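Local coordinates for protein Eps1p (Saccharomyces cerevisiae, PDB 4TW5) that is a yeast thioredoxin-family protein whose chain holds two successive mixed beta-sheets packed against helices, at residues I29-S34 / F65-C70; L156-P161 / R185-I190. All blocks are in the same frame, centred on the assembly; numbering follows the deposited sequence.

Contact 1: residues I29-S34 / F65-C70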
ATOM      1  N   ILE A  29      48.717  -9.878  -8.276  1.00 29.57           N
ATOM      2  CA  ILE A  29      48.634  -8.634  -7.545  1.00 31.25           C
ATOM      3  C   ILE A  29      50.038  -8.066  -7.411  1.00 34.78           C
ATOM      4  O   ILE A  29      50.857  -8.605  -6.679  1.00 35.50           O
ATOM      5  CB  ILE A  29      48.005  -8.825  -6.168  1.00 32.15           C
ATOM      6  CG1 ILE A  29      46.581  -9.385  -6.294  1.00 25.22           C
ATOM      7  CG2 ILE A  29      47.980  -7.523  -5.436  1.00 36.51           C
ATOM      8  CD1 ILE A  29      45.957  -9.684  -4.958  1.00 29.01           C
ATOM      9  N   ILE A  30      50.328  -7.002  -8.142  1.00 35.97           N
ATOM     10  CA  ILE A  30      51.697  -6.540  -8.250  1.00 34.27           C
ATOM     11  C   ILE A  30      51.966  -5.221  -7.540  1.00 42.34           C
ATOM     12  O   ILE A  30      51.211  -4.252  -7.668  1.00 42.07           O
ATOM     13  CB  ILE A  30      52.111  -6.384  -9.715  1.00 37.49           C
ATOM     14  CG1 ILE A  30      51.776  -7.657 -10.492  1.00 35.51           C
ATOM     15  CG2 ILE A  30      53.611  -6.088  -9.822  1.00 40.12           C
ATOM     16  CD1 ILE A  30      52.029  -7.549 -11.995  1.00 34.50           C
ATOM     17  N   ASP A  31      53.058  -5.201  -6.781  1.00 46.73           N
ATOM     18  CA  ASP A  31      53.508  -3.987  -6.122  1.00 45.95           C
ATOM     19  C   ASP A  31      54.600  -3.298  -6.945  1.00 45.32           C
ATOM     20  O   ASP A  31      55.764  -3.695  -6.904  1.00 49.86           O
ATOM     21  CB  ASP A  31      54.022  -4.286  -4.707  1.00 42.20           C
ATOM     22  CG  ASP A  31      54.733  -3.090  -4.083  1.00 47.65           C
ATOM     23  OD1 ASP A  31      54.431  -1.941  -4.471  1.00 51.26           O
ATOM     24  OD2 ASP A  31      55.601  -3.291  -3.209  1.00 48.26           O
ATOM     25  N   PHE A  32      54.215  -2.282  -7.706  1.00 48.87           N
ATOM     26  CA  PHE A  32      55.190  -1.433  -8.378  1.00 48.71           C
ATOM     27  C   PHE A  32      55.746  -0.473  -7.341  1.00 54.66           C
ATOM     28  O   PHE A  32      55.087   0.488  -6.946  1.00 53.25           O
ATOM     29  CB  PHE A  32      54.557  -0.698  -9.567  1.00 45.78           C
ATOM     30  CG  PHE A  32      54.145  -1.624 -10.676  1.00 42.77           C
ATOM     31  CD1 PHE A  32      52.925  -2.272 -10.643  1.00 36.83           C
ATOM     32  CD2 PHE A  32      55.009  -1.886 -11.725  1.00 42.98           C
ATOM     33  CE1 PHE A  32      52.572  -3.149 -11.652  1.00 43.66           C
ATOM     34  CE2 PHE A  32      54.660  -2.757 -12.735  1.00 37.42           C
ATOM     35  CZ  PHE A  32      53.442  -3.387 -12.702  1.00 40.75           C
ATOM     36  N   TYR A  33      56.970  -0.746  -6.902  1.00 57.43           N
ATOM     37  CA  TYR A  33      57.546  -0.033  -5.774  1.00 57.14           C
ATOM     38  C   TYR A  33      58.863   0.586  -6.174  1.00 66.07           C
ATOM     39  O   TYR A  33      59.411   0.283  -7.238  1.00 68.91           O
ATOM     40  CB  TYR A  33      57.772  -0.968  -4.594  1.00 56.59           C
ATOM     41  CG  TYR A  33      58.985  -1.856  -4.775  1.00 62.28           C
ATOM     42  CD1 TYR A  33      60.180  -1.573  -4.115  1.00 66.61           C
ATOM     43  CD2 TYR A  33      58.948  -2.960  -5.613  1.00 56.53           C
ATOM     44  CE1 TYR A  33      61.292  -2.365  -4.280  1.00 60.59           C
ATOM     45  CE2 TYR A  33      60.056  -3.762  -5.779  1.00 59.81           C
ATOM     46  CZ  TYR A  33      61.227  -3.454  -5.111  1.00 55.13           C
ATOM     47  OH  TYR A  33      62.332  -4.245  -5.270  1.00 54.61           O
ATOM     48  N   SER A  34      59.376   1.445  -5.305  1.00 69.92           N
ATOM     49  CA  SER A  34      60.685   2.041  -5.496  1.00 69.24           C
ATOM     50  C   SER A  34      61.578   1.941  -4.272  1.00 73.53           C
ATOM     51  O   SER A  34      61.123   2.126  -3.143  1.00 75.90           O
ATOM     52  CB  SER A  34      60.543   3.506  -5.892  1.00 71.57           C
ATOM     53  OG  SER A  34      61.776   4.174  -5.743  1.00 76.71           O
ATOM     54  N   PHE A  65      51.021 -13.035  -5.560  1.00 31.50           N
ATOM     55  CA  PHE A  65      51.548 -11.716  -5.252  1.00 26.37           C
ATOM     56  C   PHE A  65      52.944 -11.558  -5.827  1.00 31.20           C
ATOM     57  O   PHE A  65      53.834 -12.379  -5.568  1.00 36.21           O
ATOM     58  CB  PHE A  65      51.573 -11.479  -3.757  1.00 32.14           C
ATOM     59  CG  PHE A  65      50.217 -11.283  -3.139  1.00 29.93           C
ATOM     60  CD1 PHE A  65      49.719 -10.008  -2.921  1.00 26.42           C
ATOM     61  CD2 PHE A  65      49.458 -12.375  -2.740  1.00 24.62           C
ATOM     62  CE1 PHE A  65      48.480  -9.823  -2.326  1.00 30.25           C
ATOM     63  CE2 PHE A  65      48.226 -12.202  -2.142  1.00 29.67           C
ATOM     64  CZ  PHE A  65      47.730 -10.920  -1.935  1.00 30.41           C
ATOM     65  N   SER A  66      53.134 -10.481  -6.583  1.00 34.98           N
ATOM     66  CA  SER A  66      54.400 -10.190  -7.247  1.00 32.40           C
ATOM     67  C   SER A  66      54.816  -8.733  -7.022  1.00 39.80           C
ATOM     68  O   SER A  66      54.080  -7.951  -6.425  1.00 40.59           O
ATOM     69  CB  SER A  66      54.309 -10.448  -8.745  1.00 28.63           C
ATOM     70  OG  SER A  66      53.779 -11.726  -9.012  1.00 41.00           O
ATOM     71  N   GLN A  67      56.005  -8.391  -7.510  1.00 35.96           N
ATOM     72  CA  GLN A  67      56.574  -7.063  -7.378  1.00 38.76           C
ATOM     73  C   GLN A  67      57.325  -6.680  -8.612  1.00 39.68           C
ATOM     74  O   GLN A  67      57.729  -7.531  -9.388  1.00 47.98           O
ATOM     75  CB  GLN A  67      57.530  -6.961  -6.192  1.00 42.28           C
ATOM     76  CG  GLN A  67      56.884  -6.711  -4.869  1.00 37.60           C
ATOM     77  CD  GLN A  67      57.885  -6.767  -3.752  1.00 44.43           C
ATOM     78  OE1 GLN A  67      58.782  -7.610  -3.746  1.00 44.84           O
ATOM     79  NE2 GLN A  67      57.762  -5.847  -2.808  1.00 50.86           N
ATOM     80  N   VAL A  68      57.471  -5.380  -8.800  1.00 37.73           N
ATOM     81  CA  VAL A  68      58.323  -4.831  -9.836  1.00 45.76           C
ATOM     82  C   VAL A  68      59.138  -3.671  -9.249  1.00 55.40           C
ATOM     83  O   VAL A  68      58.562  -2.671  -8.810  1.00 50.69           O
ATOM     84  CB  VAL A  68      57.510  -4.301 -11.031  1.00 42.11           C
ATOM     85  CG1 VAL A  68      58.432  -3.570 -11.985  1.00 47.95           C
ATOM     86  CG2 VAL A  68      56.817  -5.428 -11.751  1.00 41.45           C
ATOM     87  N   ASN A  69      60.465  -3.807  -9.210  1.00 59.29           N
ATOM     88  CA  ASN A  69      61.323  -2.679  -8.844  1.00 57.35           C
ATOM     89  C   ASN A  69      61.389  -1.722 -10.030  1.00 58.00           C
ATOM     90  O   ASN A  69      61.953  -2.058 -11.071  1.00 59.42           O
ATOM     91  CB  ASN A  69      62.723  -3.160  -8.430  1.00 60.70           C
ATOM     92  CG  ASN A  69      63.583  -2.045  -7.833  1.00 64.18           C
ATOM     93  OD1 ASN A  69      63.560  -0.906  -8.302  1.00 60.54           O
ATOM     94  ND2 ASN A  69      64.335  -2.372  -6.785  1.00 59.76           N
ATOM     95  N   CYS A  70      60.815  -0.532  -9.877  1.00 62.26           N
ATOM     96  CA  CYS A  70      60.685   0.390 -11.007  1.00 61.46           C
ATOM     97  C   CYS A  70      61.953   1.196 -11.244  1.00 63.15           C
ATOM     98  O   CYS A  70      62.020   2.012 -12.162  1.00 61.29           O
ATOM     99  CB  CYS A  70      59.510   1.343 -10.796  1.00 56.65           C
ATOM    100  SG  CYS A  70      57.913   0.542 -10.851  1.00 54.86           S
TER
HETATM  101  O   HOH W   1      61.469  -6.452  -4.402  1.00 59.00           O

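Contact 2: residues L156-P161 / R185-I190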
ATOM      1  N   LEU A 156      24.265  -5.731   3.350  1.00 16.94           N
ATOM      2  CA  LEU A 156      23.914  -5.026   2.153  1.00 21.01           C
ATOM      3  C   LEU A 156      22.631  -5.666   1.688  1.00 20.39           C
ATOM      4  O   LEU A 156      22.564  -6.900   1.552  1.00 22.42           O
ATOM      5  CB  LEU A 156      25.005  -5.126   1.103  1.00 21.98           C
ATOM      6  CG  LEU A 156      24.815  -4.083   0.032  1.00 16.35           C
ATOM      7  CD1 LEU A 156      24.842  -2.694   0.710  1.00 21.03           C
ATOM      8  CD2 LEU A 156      25.910  -4.213  -0.989  1.00 15.82           C
ATOM      9  N   VAL A 157      21.595  -4.857   1.539  1.00 15.41           N
ATOM     10  CA  VAL A 157      20.299  -5.368   1.116  1.00 19.99           C
ATOM     11  C   VAL A 157      19.836  -4.741  -0.190  1.00 20.83           C
ATOM     12  O   VAL A 157      19.936  -3.518  -0.400  1.00 22.94           O
ATOM     13  CB  VAL A 157      19.215  -5.157   2.178  1.00 22.93           C
ATOM     14  CG1 VAL A 157      17.878  -5.782   1.725  1.00 17.12           C
ATOM     15  CG2 VAL A 157      19.676  -5.731   3.500  1.00 22.08           C
ATOM     16  N   SER A 158      19.357  -5.616  -1.066  1.00 22.73           N
ATOM     17  CA  SER A 158      18.833  -5.248  -2.371  1.00 20.25           C
ATOM     18  C   SER A 158      17.317  -5.419  -2.384  1.00 18.90           C
ATOM     19  O   SER A 158      16.781  -6.364  -1.794  1.00 17.53           O
ATOM     20  CB  SER A 158      19.491  -6.086  -3.475  1.00 18.06           C
ATOM     21  OG  SER A 158      19.209  -7.449  -3.285  1.00 19.41           O
ATOM     22  N   PHE A 159      16.649  -4.517  -3.095  1.00 20.35           N
ATOM     23  CA  PHE A 159      15.188  -4.450  -3.180  1.00 20.55           C
ATOM     24  C   PHE A 159      14.734  -4.581  -4.637  1.00 22.41           C
ATOM     25  O   PHE A 159      15.277  -3.917  -5.520  1.00 18.80           O
ATOM     26  CB  PHE A 159      14.671  -3.130  -2.582  1.00 22.22           C
ATOM     27  CG  PHE A 159      15.019  -2.954  -1.134  1.00 26.20           C
ATOM     28  CD1 PHE A 159      16.288  -2.526  -0.760  1.00 19.88           C
ATOM     29  CD2 PHE A 159      14.091  -3.248  -0.147  1.00 23.35           C
ATOM     30  CE1 PHE A 159      16.610  -2.384   0.570  1.00 23.69           C
ATOM     31  CE2 PHE A 159      14.411  -3.127   1.178  1.00 23.22           C
ATOM     32  CZ  PHE A 159      15.668  -2.689   1.541  1.00 27.11           C
ATOM     33  N   TRP A 160      13.749  -5.441  -4.885  1.00 25.45           N
ATOM     34  CA  TRP A 160      13.389  -5.829  -6.267  1.00 22.40           C
ATOM     35  C   TRP A 160      11.914  -5.655  -6.600  1.00 22.03           C
ATOM     36  O   TRP A 160      11.059  -5.949  -5.767  1.00 23.33           O
ATOM     37  CB  TRP A 160      13.770  -7.285  -6.517  1.00 17.63           C
ATOM     38  CG  TRP A 160      15.211  -7.565  -6.310  1.00 22.11           C
ATOM     39  CD1 TRP A 160      15.858  -7.728  -5.114  1.00 21.00           C
ATOM     40  CD2 TRP A 160      16.202  -7.732  -7.331  1.00 20.50           C
ATOM     41  NE1 TRP A 160      17.191  -7.971  -5.334  1.00 23.12           N
ATOM     42  CE2 TRP A 160      17.426  -7.990  -6.684  1.00 21.95           C
ATOM     43  CE3 TRP A 160      16.172  -7.681  -8.730  1.00 22.04           C
ATOM     44  CZ2 TRP A 160      18.614  -8.196  -7.389  1.00 24.33           C
ATOM     45  CZ3 TRP A 160      17.348  -7.891  -9.430  1.00 24.79           C
ATOM     46  CH2 TRP A 160      18.559  -8.140  -8.757  1.00 23.05           C
ATOM     47  N   PRO A 161      11.611  -5.249  -7.846  1.00 27.23           N
ATOM     48  CA  PRO A 161      10.213  -5.170  -8.274  1.00 23.48           C
ATOM     49  C   PRO A 161       9.684  -6.544  -8.657  1.00 26.34           C
ATOM     50  O   PRO A 161       9.475  -6.834  -9.839  1.00 28.78           O
ATOM     51  CB  PRO A 161      10.273  -4.243  -9.491  1.00 23.31           C
ATOM     52  CG  PRO A 161      11.606  -4.488 -10.069  1.00 25.11           C
ATOM     53  CD  PRO A 161      12.531  -4.950  -8.961  1.00 21.42           C
ATOM     54  N   ARG A 185      23.195 -10.799 -11.917  1.00 27.00           N
ATOM     55  CA  ARG A 185      24.559 -11.268 -12.012  1.00 23.87           C
ATOM     56  C   ARG A 185      25.410 -10.460 -11.051  1.00 28.76           C
ATOM     57  O   ARG A 185      26.199 -11.010 -10.279  1.00 28.04           O
ATOM     58  CB  ARG A 185      25.090 -11.118 -13.440  1.00 21.51           C
ATOM     59  CG  ARG A 185      26.500 -11.623 -13.583  1.00 26.46           C
ATOM     60  CD  ARG A 185      26.910 -11.721 -15.003  1.00 23.76           C
ATOM     61  NE  ARG A 185      27.624 -12.976 -15.194  1.00 40.16           N
ATOM     62  CZ  ARG A 185      28.934 -13.094 -15.339  1.00 28.85           C
ATOM     63  NH1 ARG A 185      29.711 -12.021 -15.363  1.00 40.47           N
ATOM     64  NH2 ARG A 185      29.453 -14.288 -15.504  1.00 36.78           N
ATOM     65  N   THR A 186      25.249  -9.142 -11.132  1.00 21.26           N
ATOM     66  CA  THR A 186      25.958  -8.209 -10.289  1.00 25.52           C
ATOM     67  C   THR A 186      25.688  -8.481  -8.813  1.00 23.72           C
ATOM     68  O   THR A 186      26.625  -8.505  -8.014  1.00 27.79           O
ATOM     69  CB  THR A 186      25.593  -6.780 -10.651  1.00 26.18           C
ATOM     70  OG1 THR A 186      25.905  -6.575 -12.027  1.00 26.35           O
ATOM     71  CG2 THR A 186      26.395  -5.806  -9.856  1.00 24.69           C
ATOM     72  N   TRP A 187      24.428  -8.718  -8.452  1.00 22.96           N
ATOM     73  CA  TRP A 187      24.090  -8.945  -7.056  1.00 18.26           C
ATOM     74  C   TRP A 187      24.693 -10.233  -6.488  1.00 25.20           C
ATOM     75  O   TRP A 187      25.149 -10.270  -5.339  1.00 22.68           O
ATOM     76  CB  TRP A 187      22.588  -8.942  -6.861  1.00 17.69           C
ATOM     77  CG  TRP A 187      22.244  -8.980  -5.433  1.00 19.96           C
ATOM     78  CD1 TRP A 187      21.646 -10.003  -4.766  1.00 20.87           C
ATOM     79  CD2 TRP A 187      22.535  -7.968  -4.456  1.00 16.29           C
ATOM     80  NE1 TRP A 187      21.517  -9.685  -3.442  1.00 25.23           N
ATOM     81  CE2 TRP A 187      22.083  -8.457  -3.210  1.00 17.57           C
ATOM     82  CE3 TRP A 187      23.156  -6.709  -4.511  1.00 18.48           C
ATOM     83  CZ2 TRP A 187      22.203  -7.724  -2.011  1.00 16.65           C
ATOM     84  CZ3 TRP A 187      23.282  -5.957  -3.298  1.00 19.40           C
ATOM     85  CH2 TRP A 187      22.787  -6.476  -2.075  1.00 17.36           C
ATOM     86  N   LYS A 188      24.706 -11.279  -7.300  1.00 23.49           N
ATOM     87  CA  LYS A 188      25.311 -12.534  -6.916  1.00 25.35           C
ATOM     88  C   LYS A 188      26.818 -12.372  -6.682  1.00 24.20           C
ATOM     89  O   LYS A 188      27.349 -12.860  -5.703  1.00 23.57           O
ATOM     90  CB  LYS A 188      25.060 -13.582  -8.003  1.00 27.87           C
ATOM     91  CG  LYS A 188      25.597 -14.967  -7.694  1.00 30.68           C
ATOM     92  CD  LYS A 188      25.038 -15.929  -8.708  1.00 31.72           C
ATOM     93  CE  LYS A 188      25.480 -17.345  -8.459  1.00 33.06           C
ATOM     94  NZ  LYS A 188      24.827 -18.256  -9.429  1.00 29.05           N
ATOM     95  N   ILE A 189      27.494 -11.652  -7.568  1.00 23.60           N
ATOM     96  CA  ILE A 189      28.928 -11.451  -7.434  1.00 23.85           C
ATOM     97  C   ILE A 189      29.216 -10.637  -6.143  1.00 28.06           C
ATOM     98  O   ILE A 189      30.035 -11.041  -5.314  1.00 28.64           O
ATOM     99  CB  ILE A 189      29.499 -10.740  -8.701  1.00 22.77           C
ATOM    100  CG1 ILE A 189      29.298 -11.612  -9.937  1.00 24.96           C
ATOM    101  CG2 ILE A 189      30.968 -10.434  -8.559  1.00 26.62           C
ATOM    102  CD1 ILE A 189      29.556 -10.893 -11.260  1.00 24.12           C
ATOM    103  N   ILE A 190      28.467  -9.556  -5.947  1.00 22.44           N
ATOM    104  CA  ILE A 190      28.511  -8.762  -4.726  1.00 19.77           C
ATOM    105  C   ILE A 190      28.294  -9.593  -3.486  1.00 23.67           C
ATOM    106  O   ILE A 190      28.960  -9.351  -2.463  1.00 28.59           O
ATOM    107  CB  ILE A 190      27.473  -7.649  -4.764  1.00 21.83           C
ATOM    108  CG1 ILE A 190      27.838  -6.660  -5.863  1.00 27.12           C
ATOM    109  CG2 ILE A 190      27.335  -6.963  -3.426  1.00 13.46           C
ATOM    110  CD1 ILE A 190      26.720  -5.736  -6.237  1.00 26.76           C
TER

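Contact 1: residues I29-S34 / F65-C70
Ser66 N donates to Ile29 O at 3.0 Å, and Ser66 O in turn accepts Asp31 N at 3.0 Å. These bonds belong to the parallel pairing of two neighbouring strands, 27-33 and 63-69, in the sheet of the thioredoxin domain; Asp31 O, Val68 O and Tyr33 O carry it on to Cys70 N. The two faces of the sheet differ. On one, Val68 lies alongside the Phe32 ring, its CB 3.5 Å from Phe32 CD2, while its CG2 turns to Ile30 CG2 at 3.8 Å. The sulfur of Cys70, disulfide-bonded to Cys77, sits at the edge of the same ring, near its plane. On the other face, Ile29 CD1 presses on Phe65 CE1 at 3.6 Å, with helices 44-53 and 107-118 packed on these residues. Further along, the extended Gln67 chain runs beside Asp31, and its NE2 makes a weak bond to Asp31 OD2 (3.4 Å) with the carboxylate and amide planes 41° apart. That NE2 also lies over one face of Tyr33. The Tyr33 ring, with CG set between backbone N and carbonyl carbon (chi1 76°), swings across the neighbouring strand near Val68 O. The Asn69 amide uses OD1 to accept Ile71 N, leaving its ND2 to make a weak, bent bond to Tyr33 OH at 3.1 Å.

Contact 2: residues L156-P161 / R185-I190
Ser158 sits over one face of the Trp187 indole: its CB stands 3.4 Å from the centroid of the six-membered ring, 8° off the ring normal, in a CH-pi contact. This is the tight part of a contact within a beta-alpha-beta unit in which helix 180-196 packs back on strand 155-160 before the chain enters the parallel strand 200-205, consistent with a second thioredoxin-like domain. The helix segment runs nearly antiparallel to the strand at an axis distance of 10.7 Å, a gap that Trp187 bridges; with CG anti to the backbone N (chi1 -172°), its indole reaches to the strand. Ser158 OG is closer still, 3.0 Å from Trp187 CE2 over the same face, yet it makes no hydrogen bond to the indole N-H. That N-H goes to Ser135 instead. Two bonds satisfy the buried hydroxyl: Ser158 OG donates to Gly202 O on the adjoining strand and accepts Trp160 NE1 at 2.9 Å. Away from this centre the packing is looser and apolar. Leu156 crosses the far rim of the indole, its CG 3.8 Å from Trp187 CH2, and Leu156 CD2 meets Ile190 CG2 at 3.9 Å. Solvent reaches the helix segment at Arg185, which bonds to Asn122. At the other end of the contact, Trp160 brings its benzene edge against the helix, with CZ2 4.1 Å from Trp187 CB.

Contacts 1 and 2 are both buried, but their strands belong to separate sheets, on opposite sides of the chain's centre; their nearest atoms are about 15 Å apart. Contact 1 joins two strands within a sheet, so regular backbone bonds carry it and side chains add to both faces. Contact 2 joins a strand to the helix that covers it, has no hydrogen bond across its segments, and depends on one large aromatic ring. It also buries less surface, 252 Å² against 633 Å². Contact 1 also includes a disulfide cysteine, its sulfur set at a ring edge, whereas the polar groups of contact 2 find partners outside the pairing or within the strand itself.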